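Local coordinates for protein fatty acid CoA ligase (Marinactinospora thermotolerans, PDB 6SQ8) that belongs to the ANL superfamily of AMP-binding enzymes, pairing a large N-terminal part with a small C-terminal domain, and holds adenosine monophosphate in this crystal, at residues A[6-11]-A[68-72]; A[35-40]-A[144-148]; A[426-430]-A[492-497]. All blocks are in the same frame, centred on the assembly; numbering follows the deposited sequence.

Contact 1: A[6-11]-A[68-72]; sequences YARRVM and LAVQA
The Tyr6 ring and the Gln71 side-chain amide meet at an edge: Gln71 OE1 lies near the ring plane, 3.9 Å from Tyr6 CE2, with the two planes turned 75° apart. One face of the ring carries Val10 CG2, 3.7 Å above the plane and displaced toward the rim, a packing one turn along the same helix. The polar ends of the pair are held by Gln211, which bonds to Tyr6 OH through OE1 and to Gln71 OE1 through NE2; Gln71 NE2 is taken by Ala156 O, so both polar atoms of this buried amide have partners, which supports the modelled orientation. The Tyr6 side chain lies about 9 Å from the bound 1-ethanoyl-9H-pyrido[3,4-b]indole-3-carboxylic acid. In fold terms, helix 5-13 packs on the C-terminal end of helix 61-72 within the N-terminal part of this AMP-binding enzyme, the local axes running largely antiparallel at 138°. The two backbones come nearest at alanines, the CA atoms of Ala7 and Ala72 lying 5.3 Å apart, and Ala7 CB, directed at the partner helix, lies 3.8 Å from Ala72 N. Beside it, Leu68 spreads its two methyls over helix 5-13. With CG placed anti to the backbone N (chi1 -162°), the fork reaches the partner: CD1 sits by Ala7 O and Val10 CB, while CD2 touches Val10 CG1 at 3.7 Å. That same CD2 is 3.7 Å from Met11 SD, the methionine chain being bent at both of its outer torsions.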
# COMPACT_ATOMS: atom_id res chain seq x y z
N TYR A 6 -10.85 4.04 -18.62
CA TYR A 6 -10.62 4.20 -17.18
C TYR A 6 -10.66 5.68 -16.78
O TYR A 6 -11.49 6.08 -15.97
CB TYR A 6 -9.30 3.56 -16.72
CG TYR A 6 -9.03 3.79 -15.26
CD1 TYR A 6 -9.92 3.35 -14.29
CD2 TYR A 6 -7.91 4.49 -14.84
CE1 TYR A 6 -9.72 3.60 -12.95
CE2 TYR A 6 -7.68 4.74 -13.49
CZ TYR A 6 -8.59 4.30 -12.55
OH TYR A 6 -8.38 4.53 -11.22
N ALA A 7 -9.77 6.49 -17.36
CA ALA A 7 -9.73 7.91 -17.07
C ALA A 7 -11.13 8.52 -17.21
O ALA A 7 -11.56 9.31 -16.38
CB ALA A 7 -8.73 8.61 -17.96
N ARG A 8 -11.84 8.13 -18.27
CA ARG A 8 -13.19 8.65 -18.54
C ARG A 8 -14.13 8.20 -17.41
O ARG A 8 -14.98 8.97 -17.00
CB ARG A 8 -13.72 8.20 -19.91
CG ARG A 8 -14.96 8.94 -20.41
CD ARG A 8 -15.68 8.29 -21.59
NE ARG A 8 -16.72 7.32 -21.20
CZ ARG A 8 -18.03 7.49 -21.38
NH1 ARG A 8 -18.49 8.64 -21.85
NH2 ARG A 8 -18.87 6.49 -21.15
N ARG A 9 -13.98 6.96 -16.94
CA ARG A 9 -14.84 6.43 -15.87
C ARG A 9 -14.71 7.31 -14.63
O ARG A 9 -15.72 7.60 -13.96
CB ARG A 9 -14.48 4.98 -15.49
CG ARG A 9 -15.43 4.37 -14.47
CD ARG A 9 -14.95 3.00 -14.01
NE ARG A 9 -15.78 2.45 -12.95
CZ ARG A 9 -15.82 1.17 -12.63
NH1 ARG A 9 -14.96 0.31 -13.17
NH2 ARG A 9 -16.73 0.75 -11.77
N VAL A 10 -13.48 7.70 -14.32
CA VAL A 10 -13.20 8.49 -13.14
C VAL A 10 -13.81 9.88 -13.34
O VAL A 10 -14.61 10.32 -12.53
CB VAL A 10 -11.69 8.55 -12.86
CG1 VAL A 10 -11.42 9.40 -11.64
CG2 VAL A 10 -11.06 7.16 -12.71
N MET A 11 -13.45 10.53 -14.46
CA MET A 11 -14.00 11.84 -14.83
C MET A 11 -15.53 11.83 -14.74
O MET A 11 -16.15 12.74 -14.19
CB MET A 11 -13.58 12.19 -16.26
CG MET A 11 -12.12 12.57 -16.39
SD MET A 11 -11.68 14.06 -15.46
CE MET A 11 -12.88 15.28 -16.02
N LEU A 68 -4.87 12.06 -13.32
CA LEU A 68 -6.00 11.83 -14.16
C LEU A 68 -5.71 12.40 -15.55
O LEU A 68 -6.04 11.77 -16.56
CB LEU A 68 -7.21 12.50 -13.48
CG LEU A 68 -8.59 12.05 -13.94
CD1 LEU A 68 -8.63 10.56 -14.21
CD2 LEU A 68 -9.63 12.44 -12.91
N ALA A 69 -5.06 13.56 -15.60
CA ALA A 69 -4.69 14.20 -16.87
C ALA A 69 -3.65 13.35 -17.60
O ALA A 69 -3.81 13.08 -18.78
CB ALA A 69 -4.19 15.60 -16.62
N VAL A 70 -2.61 12.90 -16.90
CA VAL A 70 -1.58 12.06 -17.50
C VAL A 70 -2.22 10.81 -18.12
O VAL A 70 -1.78 10.33 -19.17
CB VAL A 70 -0.51 11.67 -16.47
CG1 VAL A 70 0.36 10.51 -16.96
CG2 VAL A 70 0.34 12.87 -16.07
N GLN A 71 -3.23 10.25 -17.45
CA GLN A 71 -3.86 9.01 -17.90
C GLN A 71 -4.81 9.30 -19.07
O GLN A 71 -4.83 8.56 -20.05
CB GLN A 71 -4.55 8.31 -16.73
CG GLN A 71 -3.54 7.63 -15.79
CD GLN A 71 -4.18 7.15 -14.50
OE1 GLN A 71 -5.22 7.65 -14.08
NE2 GLN A 71 -3.55 6.17 -13.88
N ALA A 72 -5.58 10.39 -18.96
CA ALA A 72 -6.50 10.85 -20.00
C ALA A 72 -5.77 11.04 -21.34
O ALA A 72 -6.30 10.66 -22.37
CB ALA A 72 -7.16 12.13 -19.57

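Contact 2: A[35-40]-A[144-148]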
# COMPACT_ATOMS: atom_id res chain seq x y z
N VAL A 35 -8.26 19.26 -14.86
CA VAL A 35 -7.82 18.11 -15.62
C VAL A 35 -7.67 18.53 -17.09
O VAL A 35 -6.67 18.20 -17.74
CB VAL A 35 -8.78 16.91 -15.47
CG1 VAL A 35 -8.36 15.75 -16.36
CG2 VAL A 35 -8.87 16.45 -14.02
N ARG A 36 -8.68 19.26 -17.58
CA ARG A 36 -8.72 19.72 -18.97
C ARG A 36 -7.48 20.59 -19.23
O ARG A 36 -6.74 20.38 -20.22
CB ARG A 36 -9.98 20.54 -19.23
CG ARG A 36 -11.30 19.79 -19.13
CD ARG A 36 -12.44 20.72 -19.48
NE ARG A 36 -13.68 20.30 -18.85
CZ ARG A 36 -14.45 21.08 -18.11
NH1 ARG A 36 -14.08 22.33 -17.88
NH2 ARG A 36 -15.61 20.63 -17.63
N LEU A 37 -7.25 21.54 -18.32
CA LEU A 37 -6.14 22.46 -18.37
C LEU A 37 -4.80 21.71 -18.45
O LEU A 37 -4.01 21.93 -19.36
CB LEU A 37 -6.21 23.34 -17.12
CG LEU A 37 -5.37 24.63 -17.17
CD1 LEU A 37 -6.09 25.75 -16.43
CD2 LEU A 37 -3.97 24.41 -16.62
N LEU A 38 -4.56 20.83 -17.48
CA LEU A 38 -3.31 20.11 -17.37
C LEU A 38 -3.14 19.17 -18.57
O LEU A 38 -2.03 18.99 -19.06
CB LEU A 38 -3.31 19.31 -16.07
CG LEU A 38 -3.24 20.12 -14.79
CD1 LEU A 38 -3.41 19.23 -13.59
CD2 LEU A 38 -1.91 20.81 -14.68
N ALA A 39 -4.25 18.56 -19.00
CA ALA A 39 -4.25 17.66 -20.13
C ALA A 39 -3.75 18.40 -21.38
O ALA A 39 -2.80 17.98 -22.03
CB ALA A 39 -5.62 17.09 -20.34
N HIS A 40 -4.39 19.54 -21.67
CA HIS A 40 -4.01 20.38 -22.81
C HIS A 40 -2.53 20.81 -22.72
O HIS A 40 -1.77 20.66 -23.67
CB HIS A 40 -4.97 21.58 -22.90
CG HIS A 40 -4.71 22.45 -24.08
ND1 HIS A 40 -3.82 23.52 -24.05
CD2 HIS A 40 -5.24 22.42 -25.32
CE1 HIS A 40 -3.81 24.11 -25.24
NE2 HIS A 40 -4.66 23.44 -26.03
N THR A 144 -12.63 24.55 -24.13
CA THR A 144 -11.80 23.40 -24.60
C THR A 144 -12.21 22.14 -23.84
O THR A 144 -12.12 22.11 -22.61
CB THR A 144 -10.28 23.62 -24.45
OG1 THR A 144 -9.95 25.01 -24.55
CG2 THR A 144 -9.48 22.81 -25.46
N PRO A 145 -12.62 21.04 -24.51
CA PRO A 145 -12.99 19.80 -23.83
C PRO A 145 -11.77 18.90 -23.61
O PRO A 145 -10.73 19.13 -24.23
CB PRO A 145 -13.97 19.18 -24.84
CG PRO A 145 -13.36 19.53 -26.18
CD PRO A 145 -12.74 20.90 -25.97
N LEU A 146 -11.91 17.88 -22.75
CA LEU A 146 -10.82 16.97 -22.48
C LEU A 146 -10.61 16.08 -23.71
O LEU A 146 -11.53 15.43 -24.20
CB LEU A 146 -11.13 16.17 -21.21
CG LEU A 146 -10.07 15.16 -20.75
CD1 LEU A 146 -8.75 15.85 -20.47
CD2 LEU A 146 -10.50 14.37 -19.53
N ARG A 147 -9.38 16.10 -24.23
CA ARG A 147 -9.03 15.45 -25.48
C ARG A 147 -8.21 14.21 -25.11
O ARG A 147 -7.00 14.32 -24.84
CB ARG A 147 -8.29 16.42 -26.42
N TYR A 148 -8.87 13.04 -25.09
CA TYR A 148 -8.21 11.76 -24.71
C TYR A 148 -7.36 11.22 -25.87
O TYR A 148 -7.71 11.36 -27.02
CB TYR A 148 -9.23 10.70 -24.32
CG TYR A 148 -10.12 11.01 -23.15
CD1 TYR A 148 -11.29 11.74 -23.29
CD2 TYR A 148 -9.83 10.51 -21.88
CE1 TYR A 148 -12.13 11.99 -22.22
CE2 TYR A 148 -10.66 10.75 -20.79
CZ TYR A 148 -11.82 11.49 -20.97
OH TYR A 148 -12.64 11.77 -19.92
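Val35 begins the contact by offering CG1 to the forked end of Leu146, 4.1 Å from CD2 and similarly far from CD1, so that the valine methyl sits evenly against both leucine branches. The next residue, Arg36, has the closest backbone approach, its CA being 4.9 Å from that of Leu146, and runs its aliphatic chain across the 144-146 backbone. Its CG is 4.1 Å from Leu146 N and almost as near to Leu146 CB; further out, CD lies 3.4 Å from Thr144 O. The chain is extended from CG to NE, which takes the guanidinium beyond Thr144 O without a hydrogen bond between them. Here helix 28-44 of the N-terminal part receives an irregular loop that leads from strand 133-134, at the outer border of a five-stranded parallel sheet, to strand 155-160. Three residues beyond Arg36, Ala39 points its CB at the loop and meets Leu146 CD1 at 3.4 Å. Leu146 therefore has both branches in contact with the helix, and the reach comes from its torsions, with CG opposite the backbone N (chi1 -179°). On the loop side its CG rests 4.0 Å over one face of the Tyr148 ring, off toward the rim, while Met11 of helix 5-13 touches Leu146, Val35 and Tyr148 alike. His40, last in the walk and exposed, adds a looser touch, CD2 to Thr144 CG2 at 4.3 Å, where the loop resumes after an unmodelled gap.

Contact 3: A[426-430]-A[492-497]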
# COMPACT_ATOMS: atom_id res chain seq x y z
N ALA A 426 10.06 -8.51 15.66
CA ALA A 426 10.60 -8.95 14.37
C ALA A 426 11.48 -10.18 14.62
O ALA A 426 12.44 -10.07 15.33
CB ALA A 426 11.35 -7.84 13.69
N VAL A 427 11.09 -11.32 14.06
CA VAL A 427 11.81 -12.58 14.21
C VAL A 427 12.48 -12.93 12.88
O VAL A 427 11.85 -12.92 11.83
CB VAL A 427 10.83 -13.68 14.64
CG1 VAL A 427 11.46 -15.06 14.65
CG2 VAL A 427 10.20 -13.38 15.99
N VAL A 428 13.77 -13.24 12.95
CA VAL A 428 14.62 -13.51 11.81
C VAL A 428 15.47 -14.74 12.12
O VAL A 428 15.65 -15.10 13.28
CB VAL A 428 15.53 -12.31 11.50
CG1 VAL A 428 14.73 -11.07 11.16
CG2 VAL A 428 16.46 -12.03 12.66
N GLY A 429 15.99 -15.37 11.06
CA GLY A 429 17.01 -16.42 11.16
C GLY A 429 18.39 -15.91 10.77
O GLY A 429 18.53 -15.05 9.88
N VAL A 430 19.43 -16.41 11.45
CA VAL A 430 20.82 -16.25 11.00
C VAL A 430 21.43 -17.64 10.95
O VAL A 430 20.99 -18.53 11.67
CB VAL A 430 21.62 -15.29 11.89
CG1 VAL A 430 20.91 -13.95 12.06
CG2 VAL A 430 21.94 -15.89 13.24
N VAL A 492 17.15 -6.00 10.62
CA VAL A 492 17.06 -6.75 11.88
C VAL A 492 18.04 -7.93 11.81
O VAL A 492 18.72 -8.22 12.78
CB VAL A 492 15.61 -7.20 12.17
CG1 VAL A 492 15.54 -8.18 13.32
CG2 VAL A 492 14.71 -6.02 12.46
N ARG A 493 18.12 -8.57 10.65
CA ARG A 493 19.01 -9.72 10.45
C ARG A 493 20.47 -9.32 10.73
O ARG A 493 21.22 -10.12 11.29
CB ARG A 493 18.85 -10.27 9.03
CG ARG A 493 18.52 -11.75 8.97
CD ARG A 493 18.09 -12.20 7.58
NE ARG A 493 16.65 -12.34 7.41
CZ ARG A 493 15.92 -11.69 6.50
NH1 ARG A 493 16.48 -10.77 5.73
NH2 ARG A 493 14.63 -11.94 6.37
N THR A 494 20.86 -8.09 10.37
CA THR A 494 22.26 -7.63 10.54
C THR A 494 22.62 -7.45 12.02
O THR A 494 23.79 -7.54 12.40
CB THR A 494 22.57 -6.32 9.80
OG1 THR A 494 22.02 -5.22 10.53
CG2 THR A 494 22.06 -6.28 8.37
N TRP A 495 21.61 -7.16 12.85
CA TRP A 495 21.80 -6.95 14.28
C TRP A 495 22.29 -8.22 14.97
O TRP A 495 22.82 -8.13 16.07
CB TRP A 495 20.50 -6.49 14.94
CG TRP A 495 20.01 -5.14 14.52
CD1 TRP A 495 20.69 -4.19 13.82
CD2 TRP A 495 18.72 -4.57 14.81
NE1 TRP A 495 19.91 -3.08 13.64
CE2 TRP A 495 18.70 -3.28 14.25
CE3 TRP A 495 17.58 -5.02 15.49
CZ2 TRP A 495 17.58 -2.44 14.33
CZ3 TRP A 495 16.48 -4.19 15.57
CH2 TRP A 495 16.48 -2.92 14.99
N PHE A 496 22.07 -9.39 14.36
CA PHE A 496 22.28 -10.69 15.01
C PHE A 496 23.37 -11.50 14.29
O PHE A 496 23.49 -12.72 14.54
CB PHE A 496 20.97 -11.49 15.05
CG PHE A 496 19.88 -10.94 15.94
CD1 PHE A 496 19.90 -11.13 17.32
CD2 PHE A 496 18.80 -10.25 15.41
CE1 PHE A 496 18.90 -10.61 18.13
CE2 PHE A 496 17.80 -9.74 16.23
CZ PHE A 496 17.84 -9.93 17.58
N THR A 497 24.18 -10.88 13.42
CA THR A 497 25.24 -11.67 12.68
C THR A 497 26.62 -11.57 13.34
O THR A 497 27.13 -10.48 13.49
CB THR A 497 25.28 -11.25 11.21
OG1 THR A 497 25.31 -9.82 11.21
CG2 THR A 497 24.13 -11.81 10.40
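Val428 sets its CG1 against Val492 CG1 at 3.7 Å, and the two branched side chains cross obliquely. This joins strand 422-432, an outermost strand of the three-stranded mixed sheet in the C-terminal domain, to the chain's last helix, 489-494, and its terminal turn. The strand's alternation decides the facing: Ala426, Val428 and Val430 point toward segment 492-497, whereas Val427 points away, to helix 409-418. Ala426 CB extends the apolar row, 4.0 Å from Val492 CG2. The other methyl of Val428, CG2, meets Phe496 CD2 at 4.0 Å, the two side chains crossing at about a right angle; the Phe496 side chain also touches Cys440, Arg472 and Glu474, and with Val428 meets all three strands. Val430 wedges in beside the turn, with CG1 3.9 Å from Phe496 CB and both methyls near Phe496 O. Arg493 works through its aliphatic part: CG is 3.4 Å from Gly429 O, which then lies at the guanidinium edge, near its plane. The bend at chi3 (-100°) folds NE back toward Val428, and NH2 goes on to its salt bridge with Asp398. A type I turn runs from Thr494 to Thr497, tied by Thr497 OG1 donating to Thr494 O at 3.0 Å, from a position 39° out of the carbonyl plane.

In the fold
Contacts 1 and 2 are neighbours, their centres about 10 Å apart, and interlock along the chain because their segments alternate. Tyr148 of contact 2 packs against both helices of contact 1, meeting Arg8, Met11 and Ala72, and Ala69 lies beside Val35. Their burial differs: every touching residue of contact 1 is buried, whereas contact 2 has exposed ends at Thr144 and His40. Contact 3, also buried, lies some 45 Å from contact 1 between centres, across the middle of the chain in the C-terminal domain. Helix on helix, loop on helix and helix on sheet are held largely by apolar contact, with side-chain carbons also set against backbone carbonyls in contacts 2 and 3, while in contacts 1 and 3 the polar ends find partners outside the segments.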